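PDB 3GZA: putative alpha-L-fucosidase, which probably hydrolyses alpha-L-fucosidic linkages, releasing fucose from glycans as glycoside hydrolases of family 29 do. Local coordinates for residues G225-P230 with V266-D271; L313-T318 with Q331-M336; V368-I373 with I410-P415; T419-T424 with F437-V442. All blocks are in the same frame, centred on the assembly; numbering follows the deposited sequence. Where two conformers were deposited one is given.

Contact 1: residues G225-P230 with V266-D271; sequences GTVEYP and VPAMAD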
loop_
_atom_site.group_PDB
_atom_site.type_symbol
_atom_site.label_atom_id
_atom_site.label_comp_id
_atom_site.label_asym_id
_atom_site.label_seq_id
_atom_site.Cartn_x
_atom_site.Cartn_y
_atom_site.Cartn_z
ATOM N N GLY A 225 -17.202 13.728 -27.635
ATOM C CA GLY A 225 -18.605 13.484 -27.353
ATOM C C GLY A 225 -19.414 13.256 -28.611
ATOM O O GLY A 225 -20.635 13.437 -28.604
ATOM N N THR A 226 -18.736 12.830 -29.680
ATOM C CA THR A 226 -19.376 12.529 -30.966
ATOM C C THR A 226 -18.781 11.267 -31.533
ATOM O O THR A 226 -17.752 10.784 -31.067
ATOM C CB THR A 226 -19.159 13.625 -32.026
ATOM O OG1 THR A 226 -17.781 13.632 -32.494
ATOM C CG2 THR A 226 -19.530 14.978 -31.500
ATOM N N VAL A 227 -19.480 10.725 -32.510
ATOM C CA VAL A 227 -18.971 9.701 -33.399
ATOM C C VAL A 227 -19.120 10.238 -34.810
ATOM O O VAL A 227 -19.751 11.250 -35.035
ATOM C CB VAL A 227 -19.692 8.348 -33.230
ATOM C CG1 VAL A 227 -19.390 7.726 -31.870
ATOM C CG2 VAL A 227 -21.235 8.459 -33.460
ATOM N N GLU A 228 -18.610 9.528 -35.803
ATOM C CA GLU A 228 -18.760 9.943 -37.174
ATOM C C GLU A 228 -20.026 9.337 -37.758
ATOM O O GLU A 228 -20.784 8.674 -37.045
ATOM C CB GLU A 228 -17.514 9.588 -37.962
ATOM C CG GLU A 228 -16.261 10.304 -37.465
ATOM C CD GLU A 228 -16.364 11.801 -37.613
ATOM O OE1 GLU A 228 -16.703 12.241 -38.722
ATOM O OE2 GLU A 228 -16.057 12.538 -36.660
ATOM N N TYR A 229 -20.301 9.625 -39.023
ATOM C CA TYR A 229 -21.487 9.109 -39.701
ATOM C C TYR A 229 -21.121 8.577 -41.091
ATOM O O TYR A 229 -20.402 9.266 -41.817
ATOM C CB TYR A 229 -22.596 10.199 -39.741
ATOM C CG TYR A 229 -23.892 9.567 -40.226
ATOM C CD1 TYR A 229 -24.729 8.917 -39.317
ATOM C CD2 TYR A 229 -24.243 9.571 -41.563
ATOM C CE1 TYR A 229 -25.840 8.273 -39.725
ATOM C CE2 TYR A 229 -25.383 8.903 -42.012
ATOM C CZ TYR A 229 -26.188 8.260 -41.071
ATOM O OH TYR A 229 -27.318 7.607 -41.484
ATOM N N PRO A 230 -21.609 7.374 -41.465
ATOM C CA PRO A 230 -22.485 6.465 -40.714
ATOM C C PRO A 230 -21.794 5.876 -39.496
ATOM O O PRO A 230 -20.550 5.890 -39.412
ATOM C CB PRO A 230 -22.810 5.362 -41.732
ATOM C CG PRO A 230 -21.699 5.365 -42.661
ATOM C CD PRO A 230 -21.288 6.805 -42.789
ATOM N N VAL A 266 -20.493 -4.722 -31.258
ATOM C CA VAL A 266 -19.588 -3.926 -30.407
ATOM C C VAL A 266 -19.957 -2.440 -30.592
ATOM O O VAL A 266 -19.265 -1.712 -31.326
ATOM C CB VAL A 266 -18.092 -4.168 -30.706
ATOM C CG1 VAL A 266 -17.235 -3.583 -29.628
ATOM C CG2 VAL A 266 -17.773 -5.678 -30.801
ATOM N N PRO A 267 -21.086 -2.023 -29.994
ATOM C CA PRO A 267 -21.629 -0.718 -30.321
ATOM C C PRO A 267 -20.837 0.469 -29.846
ATOM O O PRO A 267 -20.000 0.383 -28.948
ATOM C CB PRO A 267 -23.040 -0.758 -29.728
ATOM C CG PRO A 267 -22.941 -1.808 -28.652
ATOM C CD PRO A 267 -21.958 -2.761 -29.063
ATOM N N ALA A 268 -21.117 1.592 -30.503
ATOM C CA ALA A 268 -20.382 2.822 -30.268
ATOM C C ALA A 268 -20.659 3.585 -28.980
ATOM O O ALA A 268 -21.786 3.809 -28.562
ATOM C CB ALA A 268 -20.572 3.775 -31.467
HETATM N N MSE A 269 -19.582 3.999 -28.367
HETATM C CA MSE A 269 -19.592 4.853 -27.195
HETATM C C MSE A 269 -18.939 6.183 -27.575
HETATM O O MSE A 269 -17.935 6.217 -28.261
HETATM C CB MSE A 269 -18.781 4.228 -26.076
HETATM C CG MSE A 269 -18.777 4.981 -24.863
HETATM SE SE MSE A 269 -17.182 6.098 -24.585
HETATM C CE MSE A 269 -16.052 4.713 -23.895
ATOM N N ALA A 270 -19.570 7.292 -27.186
ATOM C CA ALA A 270 -18.996 8.640 -27.322
ATOM C C ALA A 270 -18.752 9.142 -25.921
ATOM O O ALA A 270 -19.474 8.772 -24.982
ATOM C CB ALA A 270 -19.961 9.583 -28.059
ATOM N N ASP A 271 -17.699 9.943 -25.722
ATOM C CA ASP A 271 -17.461 10.487 -24.402
ATOM C C ASP A 271 -16.773 11.841 -24.476
ATOM O O ASP A 271 -16.120 12.145 -25.479
ATOM C CB ASP A 271 -16.726 9.518 -23.444
ATOM C CG ASP A 271 -15.289 9.180 -23.822
ATOM O OD1 ASP A 271 -14.768 9.496 -24.899
ATOM O OD2 ASP A 271 -14.645 8.501 -22.957
HETATM O O HOH W 1 -16.580 10.780 -28.411
#

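Contact 2: residues L313-T318 with Q331-M336; sequences LILGLT and QRLKEM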
loop_
_atom_site.group_PDB
_atom_site.type_symbol
_atom_site.label_atom_id
_atom_site.label_comp_id
_atom_site.label_asym_id
_atom_site.label_seq_id
_atom_site.Cartn_x
_atom_site.Cartn_y
_atom_site.Cartn_z
ATOM N N LEU A 313 -23.745 8.280 -25.190
ATOM C CA LEU A 313 -22.849 9.356 -24.799
ATOM C C LEU A 313 -22.572 9.311 -23.308
ATOM O O LEU A 313 -23.515 9.252 -22.488
ATOM C CB LEU A 313 -23.510 10.679 -25.148
ATOM C CG LEU A 313 -22.864 11.985 -24.676
ATOM C CD1 LEU A 313 -21.461 12.179 -25.335
ATOM C CD2 LEU A 313 -23.759 13.240 -24.929
ATOM N N ILE A 314 -21.289 9.400 -22.946
ATOM C CA ILE A 314 -20.872 9.443 -21.574
ATOM C C ILE A 314 -20.251 10.807 -21.242
ATOM O O ILE A 314 -19.283 11.195 -21.867
ATOM C CB ILE A 314 -19.881 8.311 -21.196
ATOM C CG1 ILE A 314 -20.537 6.950 -21.526
ATOM C CG2 ILE A 314 -19.488 8.431 -19.696
ATOM C CD1 ILE A 314 -19.629 5.699 -21.173
ATOM N N LEU A 315 -20.827 11.503 -20.277
ATOM C CA LEU A 315 -20.287 12.755 -19.835
ATOM C C LEU A 315 -19.358 12.598 -18.638
ATOM O O LEU A 315 -19.735 11.949 -17.650
ATOM C CB LEU A 315 -21.439 13.701 -19.441
ATOM C CG LEU A 315 -22.472 14.108 -20.502
ATOM C CD1 LEU A 315 -23.625 14.879 -19.843
ATOM C CD2 LEU A 315 -21.818 14.928 -21.622
ATOM N N GLY A 316 -18.195 13.238 -18.687
ATOM C CA GLY A 316 -17.255 13.223 -17.557
ATOM C C GLY A 316 -17.504 14.356 -16.602
ATOM O O GLY A 316 -17.309 15.575 -16.920
ATOM N N LEU A 317 -17.945 13.957 -15.424
ATOM C CA LEU A 317 -18.279 14.908 -14.375
ATOM C C LEU A 317 -17.228 14.870 -13.267
ATOM O O LEU A 317 -16.594 13.853 -13.004
ATOM C CB LEU A 317 -19.669 14.596 -13.833
ATOM C CG LEU A 317 -20.782 14.548 -14.883
ATOM C CD1 LEU A 317 -22.157 14.371 -14.213
ATOM C CD2 LEU A 317 -20.730 15.762 -15.885
ATOM N N THR A 318 -17.124 15.991 -12.559
ATOM C CA THR A 318 -15.969 16.219 -11.643
ATOM C C THR A 318 -16.352 16.684 -10.244
ATOM O O THR A 318 -16.451 17.928 -9.990
ATOM C CB THR A 318 -15.013 17.241 -12.257
ATOM O OG1 THR A 318 -15.645 18.513 -12.444
ATOM C CG2 THR A 318 -14.511 16.776 -13.610
ATOM N N GLN A 331 -25.976 23.100 -12.856
ATOM C CA GLN A 331 -26.952 23.928 -13.559
ATOM C C GLN A 331 -26.866 23.644 -15.055
ATOM O O GLN A 331 -27.874 23.546 -15.703
ATOM C CB GLN A 331 -26.750 25.395 -13.239
ATOM C CG GLN A 331 -27.578 26.368 -14.031
ATOM C CD GLN A 331 -29.085 26.154 -13.880
ATOM O OE1 GLN A 331 -29.576 25.678 -12.844
ATOM N NE2 GLN A 331 -29.825 26.528 -14.916
ATOM N N ARG A 332 -25.658 23.568 -15.602
ATOM C CA ARG A 332 -25.482 23.305 -17.043
ATOM C C ARG A 332 -26.060 21.955 -17.449
ATOM O O ARG A 332 -26.617 21.801 -18.534
ATOM C CB ARG A 332 -24.001 23.348 -17.433
ATOM C CG ARG A 332 -23.704 23.151 -18.902
ATOM C CD ARG A 332 -24.442 24.176 -19.825
ATOM N NE ARG A 332 -24.516 25.561 -19.322
ATOM C CZ ARG A 332 -23.516 26.441 -19.353
ATOM N NH1 ARG A 332 -22.319 26.102 -19.809
ATOM N NH2 ARG A 332 -23.678 27.637 -18.846
ATOM N N LEU A 333 -25.840 20.960 -16.606
ATOM C CA LEU A 333 -26.409 19.644 -16.793
ATOM C C LEU A 333 -27.931 19.702 -16.840
ATOM O O LEU A 333 -28.540 19.074 -17.711
ATOM C CB LEU A 333 -25.922 18.692 -15.703
ATOM C CG LEU A 333 -24.454 18.285 -15.813
ATOM C CD1 LEU A 333 -23.933 17.642 -14.509
ATOM C CD2 LEU A 333 -24.146 17.357 -17.027
ATOM N N LYS A 334 -28.532 20.439 -15.918
ATOM C CA LYS A 334 -29.986 20.583 -15.911
ATOM C C LYS A 334 -30.436 21.244 -17.203
ATOM O O LYS A 334 -31.431 20.834 -17.838
ATOM C CB LYS A 334 -30.430 21.388 -14.701
ATOM C CG LYS A 334 -31.934 21.657 -14.698
ATOM C CD LYS A 334 -32.247 22.610 -13.580
ATOM C CE LYS A 334 -33.727 22.858 -13.420
ATOM N NZ LYS A 334 -34.272 23.661 -14.531
ATOM N N GLU A 335 -29.728 22.300 -17.605
ATOM C CA GLU A 335 -30.061 22.984 -18.846
ATOM C C GLU A 335 -30.028 22.011 -20.057
ATOM O O GLU A 335 -30.870 22.114 -20.959
ATOM C CB GLU A 335 -29.122 24.161 -19.089
ATOM C CG GLU A 335 -29.277 25.322 -18.108
ATOM C CD GLU A 335 -28.185 26.341 -18.174
ATOM O OE1 GLU A 335 -27.253 26.187 -18.989
ATOM O OE2 GLU A 335 -28.266 27.320 -17.367
HETATM N N MSE A 336 -29.046 21.110 -20.090
HETATM C CA MSE A 336 -28.918 20.111 -21.176
HETATM C C MSE A 336 -30.130 19.177 -21.227
HETATM O O MSE A 336 -30.743 18.995 -22.267
HETATM C CB MSE A 336 -27.654 19.310 -21.007
HETATM C CG MSE A 336 -27.399 18.392 -22.153
HETATM SE SE MSE A 336 -25.816 17.375 -21.941
HETATM C CE MSE A 336 -25.736 16.507 -23.613
#

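Contact 3: residues V368-I373 with I410-P415; sequences VNYCII and IEKFEP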
loop_
_atom_site.group_PDB
_atom_site.type_symbol
_atom_site.label_atom_id
_atom_site.label_comp_id
_atom_site.label_asym_id
_atom_site.label_seq_id
_atom_site.Cartn_x
_atom_site.Cartn_y
_atom_site.Cartn_z
ATOM N N VAL A 368 -41.426 22.121 -40.373
ATOM C CA VAL A 368 -40.734 20.917 -39.890
ATOM C C VAL A 368 -39.252 21.087 -40.199
ATOM O O VAL A 368 -38.915 21.525 -41.288
ATOM C CB VAL A 368 -41.225 19.627 -40.590
ATOM C CG1 VAL A 368 -40.564 18.395 -39.961
ATOM C CG2 VAL A 368 -42.721 19.502 -40.509
ATOM N N ASN A 369 -38.373 20.761 -39.243
ATOM C CA ASN A 369 -36.917 20.834 -39.501
ATOM C C ASN A 369 -36.086 19.709 -38.887
ATOM O O ASN A 369 -34.849 19.693 -39.008
ATOM C CB ASN A 369 -36.340 22.196 -39.099
ATOM C CG ASN A 369 -36.314 22.404 -37.621
ATOM O OD1 ASN A 369 -37.244 22.030 -36.923
ATOM N ND2 ASN A 369 -35.244 23.021 -37.126
ATOM N N TYR A 370 -36.753 18.780 -38.210
ATOM C CA TYR A 370 -36.070 17.653 -37.608
ATOM C C TYR A 370 -36.922 16.421 -37.684
ATOM O O TYR A 370 -38.138 16.473 -37.731
ATOM C CB TYR A 370 -35.864 17.830 -36.102
ATOM C CG TYR A 370 -34.700 18.583 -35.555
ATOM C CD1 TYR A 370 -33.547 17.931 -35.192
ATOM C CD2 TYR A 370 -34.794 19.935 -35.282
ATOM C CE1 TYR A 370 -32.493 18.599 -34.633
ATOM C CE2 TYR A 370 -33.736 20.620 -34.707
ATOM C CZ TYR A 370 -32.592 19.950 -34.384
ATOM O OH TYR A 370 -31.542 20.599 -33.770
ATOM N N CYS A 371 -36.243 15.285 -37.754
ATOM C CA CYS A 371 -36.876 13.974 -37.719
ATOM C C CYS A 371 -36.039 13.068 -36.848
ATOM O O CYS A 371 -34.828 13.255 -36.758
ATOM C CB CYS A 371 -36.936 13.334 -39.103
ATOM S SG CYS A 371 -38.098 14.042 -40.233
ATOM N N ILE A 372 -36.673 12.079 -36.231
ATOM C CA ILE A 372 -35.977 11.059 -35.477
ATOM C C ILE A 372 -36.442 9.752 -36.080
ATOM O O ILE A 372 -37.611 9.631 -36.428
ATOM C CB ILE A 372 -36.277 11.143 -33.964
ATOM C CG1 ILE A 372 -35.540 12.360 -33.382
ATOM C CG2 ILE A 372 -35.907 9.852 -33.223
ATOM C CD1 ILE A 372 -35.708 12.527 -31.908
ATOM N N ILE A 373 -35.497 8.823 -36.264
ATOM C CA ILE A 373 -35.806 7.479 -36.753
ATOM C C ILE A 373 -35.134 6.527 -35.795
ATOM O O ILE A 373 -34.003 6.768 -35.386
ATOM C CB ILE A 373 -35.222 7.190 -38.133
ATOM C CG1 ILE A 373 -35.377 8.388 -39.075
ATOM C CG2 ILE A 373 -35.844 5.858 -38.726
ATOM C CD1 ILE A 373 -34.541 8.267 -40.361
ATOM N N ILE A 410 -30.903 11.204 -35.421
ATOM C CA ILE A 410 -31.523 12.535 -35.401
ATOM C C ILE A 410 -31.092 13.201 -36.675
ATOM O O ILE A 410 -29.908 13.289 -36.939
ATOM C CB ILE A 410 -31.108 13.367 -34.161
ATOM C CG1 ILE A 410 -31.634 12.692 -32.889
ATOM C CG2 ILE A 410 -31.671 14.850 -34.220
ATOM C CD1 ILE A 410 -31.079 13.235 -31.581
ATOM N N GLU A 411 -32.064 13.661 -37.465
ATOM C CA GLU A 411 -31.804 14.392 -38.699
ATOM C C GLU A 411 -32.333 15.816 -38.551
ATOM O O GLU A 411 -33.448 16.011 -38.111
ATOM C CB GLU A 411 -32.539 13.731 -39.854
ATOM C CG GLU A 411 -31.897 12.464 -40.450
ATOM C CD GLU A 411 -30.715 12.752 -41.376
ATOM O OE1 GLU A 411 -30.204 13.900 -41.399
ATOM O OE2 GLU A 411 -30.328 11.807 -42.124
ATOM N N LYS A 412 -31.530 16.787 -38.968
ATOM C CA LYS A 412 -31.889 18.207 -38.922
ATOM C C LYS A 412 -31.689 18.735 -40.308
ATOM O O LYS A 412 -30.684 18.447 -40.936
ATOM C CB LYS A 412 -30.946 18.941 -37.986
ATOM C CG LYS A 412 -31.240 20.444 -37.767
ATOM C CD LYS A 412 -30.203 21.018 -36.786
ATOM C CE LYS A 412 -30.471 22.431 -36.362
ATOM N NZ LYS A 412 -30.345 23.389 -37.486
ATOM N N PHE A 413 -32.625 19.548 -40.783
ATOM C CA PHE A 413 -32.547 20.078 -42.130
ATOM C C PHE A 413 -33.178 21.450 -42.157
ATOM O O PHE A 413 -33.793 21.865 -41.188
ATOM C CB PHE A 413 -33.231 19.113 -43.119
ATOM C CG PHE A 413 -34.527 18.531 -42.607
ATOM C CD1 PHE A 413 -35.726 19.193 -42.798
ATOM C CD2 PHE A 413 -34.536 17.345 -41.912
ATOM C CE1 PHE A 413 -36.920 18.671 -42.311
ATOM C CE2 PHE A 413 -35.729 16.816 -41.435
ATOM C CZ PHE A 413 -36.913 17.488 -41.622
ATOM N N GLU A 414 -32.968 22.157 -43.259
ATOM C CA GLU A 414 -33.527 23.489 -43.453
ATOM C C GLU A 414 -35.048 23.351 -43.358
ATOM O O GLU A 414 -35.616 22.463 -43.979
ATOM C CB GLU A 414 -33.071 24.040 -44.804
ATOM C CG GLU A 414 -33.528 25.442 -45.125
ATOM C CD GLU A 414 -32.881 26.546 -44.255
ATOM O OE1 GLU A 414 -31.947 26.260 -43.455
ATOM O OE2 GLU A 414 -33.317 27.723 -44.426
ATOM N N PRO A 415 -35.713 24.226 -42.582
ATOM C CA PRO A 415 -37.150 24.065 -42.365
ATOM C C PRO A 415 -37.991 24.157 -43.614
ATOM O O PRO A 415 -37.681 24.945 -44.496
ATOM C CB PRO A 415 -37.510 25.243 -41.452
ATOM C CG PRO A 415 -36.261 25.647 -40.839
ATOM C CD PRO A 415 -35.204 25.407 -41.872
HETATM O O HOH W 2 -32.903 23.368 -39.186
#

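Contact 4: residues T419-T424 with F437-V442; sequences TALRLT and FSAYSV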
loop_
_atom_site.group_PDB
_atom_site.type_symbol
_atom_site.label_atom_id
_atom_site.label_comp_id
_atom_site.label_asym_id
_atom_site.label_seq_id
_atom_site.Cartn_x
_atom_site.Cartn_y
_atom_site.Cartn_z
ATOM N N THR A 419 -46.999 19.104 -45.288
ATOM C CA THR A 419 -48.217 18.443 -44.830
ATOM C C THR A 419 -47.933 16.983 -44.440
ATOM O O THR A 419 -48.759 16.328 -43.818
ATOM C CB THR A 419 -49.310 18.507 -45.874
ATOM O OG1 THR A 419 -48.846 17.955 -47.110
ATOM C CG2 THR A 419 -49.740 19.970 -46.107
ATOM N N ALA A 420 -46.750 16.475 -44.784
ATOM C CA ALA A 420 -46.427 15.111 -44.495
ATOM C C ALA A 420 -44.951 14.886 -44.709
ATOM O O ALA A 420 -44.307 15.655 -45.404
ATOM C CB ALA A 420 -47.257 14.188 -45.401
ATOM N N LEU A 421 -44.407 13.882 -44.033
ATOM C CA LEU A 421 -43.029 13.434 -44.248
ATOM C C LEU A 421 -43.083 11.987 -44.671
ATOM O O LEU A 421 -44.016 11.258 -44.316
ATOM C CB LEU A 421 -42.180 13.518 -42.989
ATOM C CG LEU A 421 -41.805 14.892 -42.459
ATOM C CD1 LEU A 421 -40.796 14.688 -41.357
ATOM C CD2 LEU A 421 -41.235 15.787 -43.539
ATOM N N ARG A 422 -42.077 11.543 -45.407
ATOM C CA ARG A 422 -42.058 10.155 -45.822
ATOM C C ARG A 422 -40.657 9.607 -45.726
ATOM O O ARG A 422 -39.722 10.187 -46.261
ATOM C CB ARG A 422 -42.576 9.972 -47.241
ATOM C CG ARG A 422 -42.694 8.501 -47.676
ATOM C CD ARG A 422 -43.476 8.388 -48.945
ATOM N NE ARG A 422 -42.843 9.117 -50.042
ATOM C CZ ARG A 422 -43.430 9.366 -51.217
ATOM N NH1 ARG A 422 -44.683 8.983 -51.453
ATOM N NH2 ARG A 422 -42.784 10.037 -52.162
ATOM N N LEU A 423 -40.546 8.478 -45.048
ATOM C CA LEU A 423 -39.283 7.755 -44.897
ATOM C C LEU A 423 -39.301 6.566 -45.852
ATOM O O LEU A 423 -40.217 5.756 -45.814
ATOM C CB LEU A 423 -39.163 7.245 -43.471
ATOM C CG LEU A 423 -37.997 6.290 -43.168
ATOM C CD1 LEU A 423 -36.656 6.992 -43.318
ATOM C CD2 LEU A 423 -38.197 5.756 -41.782
ATOM N N THR A 424 -38.312 6.498 -46.733
ATOM C CA THR A 424 -38.159 5.377 -47.654
ATOM C C THR A 424 -36.818 4.714 -47.361
ATOM O O THR A 424 -35.789 5.387 -47.358
ATOM C CB THR A 424 -38.151 5.831 -49.101
ATOM O OG1 THR A 424 -39.367 6.542 -49.367
ATOM C CG2 THR A 424 -38.036 4.642 -50.028
ATOM N N PHE A 437 -40.657 6.906 -36.139
ATOM C CA PHE A 437 -40.378 7.861 -37.215
ATOM C C PHE A 437 -41.215 9.070 -36.777
ATOM O O PHE A 437 -42.438 9.018 -36.773
ATOM C CB PHE A 437 -40.689 7.355 -38.621
ATOM C CG PHE A 437 -40.592 8.423 -39.685
ATOM C CD1 PHE A 437 -39.510 9.299 -39.727
ATOM C CD2 PHE A 437 -41.567 8.539 -40.663
ATOM C CE1 PHE A 437 -39.420 10.266 -40.700
ATOM C CE2 PHE A 437 -41.472 9.508 -41.654
ATOM C CZ PHE A 437 -40.399 10.393 -41.654
ATOM N N SER A 438 -40.533 10.125 -36.349
ATOM C CA SER A 438 -41.187 11.309 -35.765
ATOM C C SER A 438 -40.683 12.612 -36.351
ATOM O O SER A 438 -39.535 12.710 -36.722
ATOM C CB SER A 438 -40.932 11.371 -34.264
ATOM O OG SER A 438 -41.486 10.272 -33.575
ATOM N N ALA A 439 -41.545 13.615 -36.381
ATOM C CA ALA A 439 -41.211 14.943 -36.914
ATOM C C ALA A 439 -41.287 15.991 -35.825
ATOM O O ALA A 439 -42.150 15.903 -34.938
ATOM C CB ALA A 439 -42.153 15.319 -38.052
ATOM N N TYR A 440 -40.403 16.985 -35.925
ATOM C CA TYR A 440 -40.322 18.086 -34.983
ATOM C C TYR A 440 -40.082 19.413 -35.650
ATOM O O TYR A 440 -39.530 19.485 -36.733
ATOM C CB TYR A 440 -39.146 17.893 -34.002
ATOM C CG TYR A 440 -39.175 16.573 -33.300
ATOM C CD1 TYR A 440 -38.642 15.466 -33.885
ATOM C CD2 TYR A 440 -39.746 16.444 -32.038
ATOM C CE1 TYR A 440 -38.706 14.251 -33.247
ATOM C CE2 TYR A 440 -39.799 15.265 -31.401
ATOM C CZ TYR A 440 -39.296 14.157 -32.016
ATOM O OH TYR A 440 -39.350 12.934 -31.397
ATOM N N SER A 441 -40.505 20.474 -34.965
ATOM C CA SER A 441 -40.199 21.832 -35.386
ATOM C C SER A 441 -39.447 22.452 -34.218
ATOM O O SER A 441 -40.006 22.613 -33.139
ATOM C CB SER A 441 -41.446 22.636 -35.716
ATOM O OG SER A 441 -41.036 23.843 -36.292
ATOM N N VAL A 442 -38.190 22.793 -34.428
ATOM C CA VAL A 442 -37.361 23.344 -33.371
ATOM C C VAL A 442 -36.731 24.649 -33.810
ATOM O O VAL A 442 -36.077 24.713 -34.834
ATOM C CB VAL A 442 -36.252 22.338 -32.960
ATOM C CG1 VAL A 442 -35.299 22.934 -31.894
ATOM C CG2 VAL A 442 -36.883 21.040 -32.467
#

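Contact 1: residues G225-P230 with V266-D271
The chi1 of Val227 (-67°) places CG1 opposite the carbonyl carbon and turns this methyl onto the alanines of strand 264-273, 4.1 Å from Ala268 CB and 4.3 Å from Ala270 CB. These alanines, with Met269 between them, direct their methyls to the same side, while Met269 and Asp271 point the other way. Gly225, with a positive phi of 72°, brings its backbone against the second methyl: Ala270 CB lies 3.8 Å from Gly225 C. The one direct polar link is weak, Gly225 N to Asp271 O at 2.9 Å with a bent N-H...O angle of 127°. A water bridges the two backbones here. That water accepts from Asp271 N at 3.0 Å and, weakly, from Gly225 N, and it sits 2.9 Å from Thr226 O as a probable donor. Loop and strand are thus joined mostly through backbone atoms and small methyls. On the far side of the strand, Asp271 OD1 takes the indole N-H of Trp219 and the selenomethionine Met269 packs on Trp17 of helix 15-20. Strand 312-317 runs parallel beside strand 264-273, with Leu313 against Ala270 and Ile314 against Met269.

Contact 2: residues L313-T318 with Q331-M336
The TIM-barrel wall of the catalytic domain is built here from strand 313-317 and the outer helix 331-336, which run nearly antiparallel, their axes 163° apart and 12.1 Å from each other. Alternate residues Leu313, Leu315 and Leu317 turn outward from the strand, and Leu333 and Met336, a selenomethionine one helical turn further on, reach in to meet them. No hydrogen bond crosses; the closest approaches are all between methyls and the selenium. Leu317 and Leu333 meet tip to tip, CD1 to CD1 at 3.7 Å, whereas Leu315 slides past Leu333 in the opposite direction, its CD1 coming within 3.8 Å of Leu333 CD2. Leu333 therefore uses one methyl for Leu317 and shares the other between both leucines. Met336 spans the rest of the distance with a fully extended chain, CG trans to the backbone N (chi1 -174°), which carries its terminal methyl to Leu313. On the helix's polar side Glu335 is pinned by two neighbours: Gln331 NE2 gives a nearly straight bond to OE2 (3.0 Å), and Arg332 NE a salt bridge to OE1 (2.8 Å), while Arg332 NH1 turns to Tyr294 O. Strand 22-26 flanks the leucines, with Ala24 and Phe26 against Leu317. At the Leu313 end of the row, Met336 SE rests 3.9 Å from Leu315 CD1 and its CE 4.0 Å from Leu313 CD2.

Contact 3: residues V368-I373 with I410-P415
Asn369 and Phe413 are joined by the shortest of three backbone hydrogen bonds between these antiparallel strands, Phe413 N to Asn369 O at 2.8 Å, its donor tilted from the carbonyl plane. Cys371 and Glu411 form the hydrogen-bonded pair proper: Cys371 N gives to Glu411 O (2.9 Å), and Glu411 N returns an almost linear bond to Cys371 O (2.9 Å, 177°). The non-hydrogen-bonded pairs Tyr370-Lys412 and Ile372-Ile410 lie on either side of it. A water closes the end of the ladder, accepting from Asn369 ND2 and Lys412 NZ, each at 3.1 Å, and donating to Phe413 O at 2.7 Å. Three more side-chain polar atoms are satisfied from beyond the two strands: Asn369 OD1 takes the N-H of Val442, Tyr370 OH bonds Glu304, and Glu411 OE2 bonds Tyr386 OH. At the Tyr370-Lys412 pair, the lysine's methylenes lie across the tyrosine ring, with Lys412 CG 3.9 Å from the Tyr370 centroid in a CH-pi contact, while Ile410 CG2 meets that ring at its edge. On the other face, Phe413 folds back over the neighbouring strand because its CG sits between the backbone N and carbonyl carbon (chi1 42°); its ring face thereby covers the Asn369-Tyr370 peptide. Across the sheet, Asn369 and Tyr370 both face Tyr440, a classic beta bulge. The pairing makes strand 409-418 an outer strand of one four-stranded antiparallel sheet in the F5/8 type C beta-sandwich.

Contact 4: residues T419-T424 with F437-V442
Arg422, whose carbonyl carbon lies 4.2 Å from Phe437 CE2, carries a guanidinium held, on the side of its strand turned from the contact, by a salt bridge from NH2 to Glu389 OE1 and a cation-pi contact with Trp396. Across the contact the side chains that meet are apolar, and no hydrogen bond passes between the two strands. Leu423 and Phe437 form the main contact. The phenylalanine, CG trans to its backbone N (chi1 171°), extends its ring across the gap so that Leu423 CB stands over the centre of one face, 3.8 Å from the centroid and 13° off the ring normal. The two side chains slide past each other in opposite directions, so the ring reaches the leucine's backbone as well, with Phe437 CE2 3.7 Å from Leu423 N. Leu421 comes to the same ring at a slant, its CB 3.8 Å from Phe437 CZ. Leu421 CD1 reaches Ala439 CB at 3.6 Å. The gap is thus spanned by Phe437 from one strand beside Leu423, and by Leu421 from the other opposite the short Ala439. Leu360 of strand 357-362 borders both Phe437 and Ala439, and Ala390 and Tyr386 of strand 383-392 flank the two leucines. The strand axes approach to 8.7 Å, too far for pairing; this is face-to-face packing of two antiparallel sheets, the hydrophobic core of a beta-sandwich of the F5/8 type C (galactose-binding-like) kind.

How the contacts relate
Contacts 1 and 2 share the barrel sheet, where strands 264-273 and 312-317 are neighbours: Ala270 O probably accepts from Ile314 N at 2.8 Å. One fastens a loop to this sheet with one weak backbone bond, a water and small apolar contacts; the other seats a helix on it with leucines and a selenomethionine. Contacts 3 and 4 belong to the C-terminal sandwich, their centres about 7 Å apart, and both use the sheet holding strands 366-375 and 434-440. Contact 3 pairs two strands within that sheet through ladder bonds, with Lys412 and Pro415 exposed, whereas contact 4 packs it on its partner. The centres of contacts 2 and 4 are about 29 Å apart, yet both are buried apolar layers.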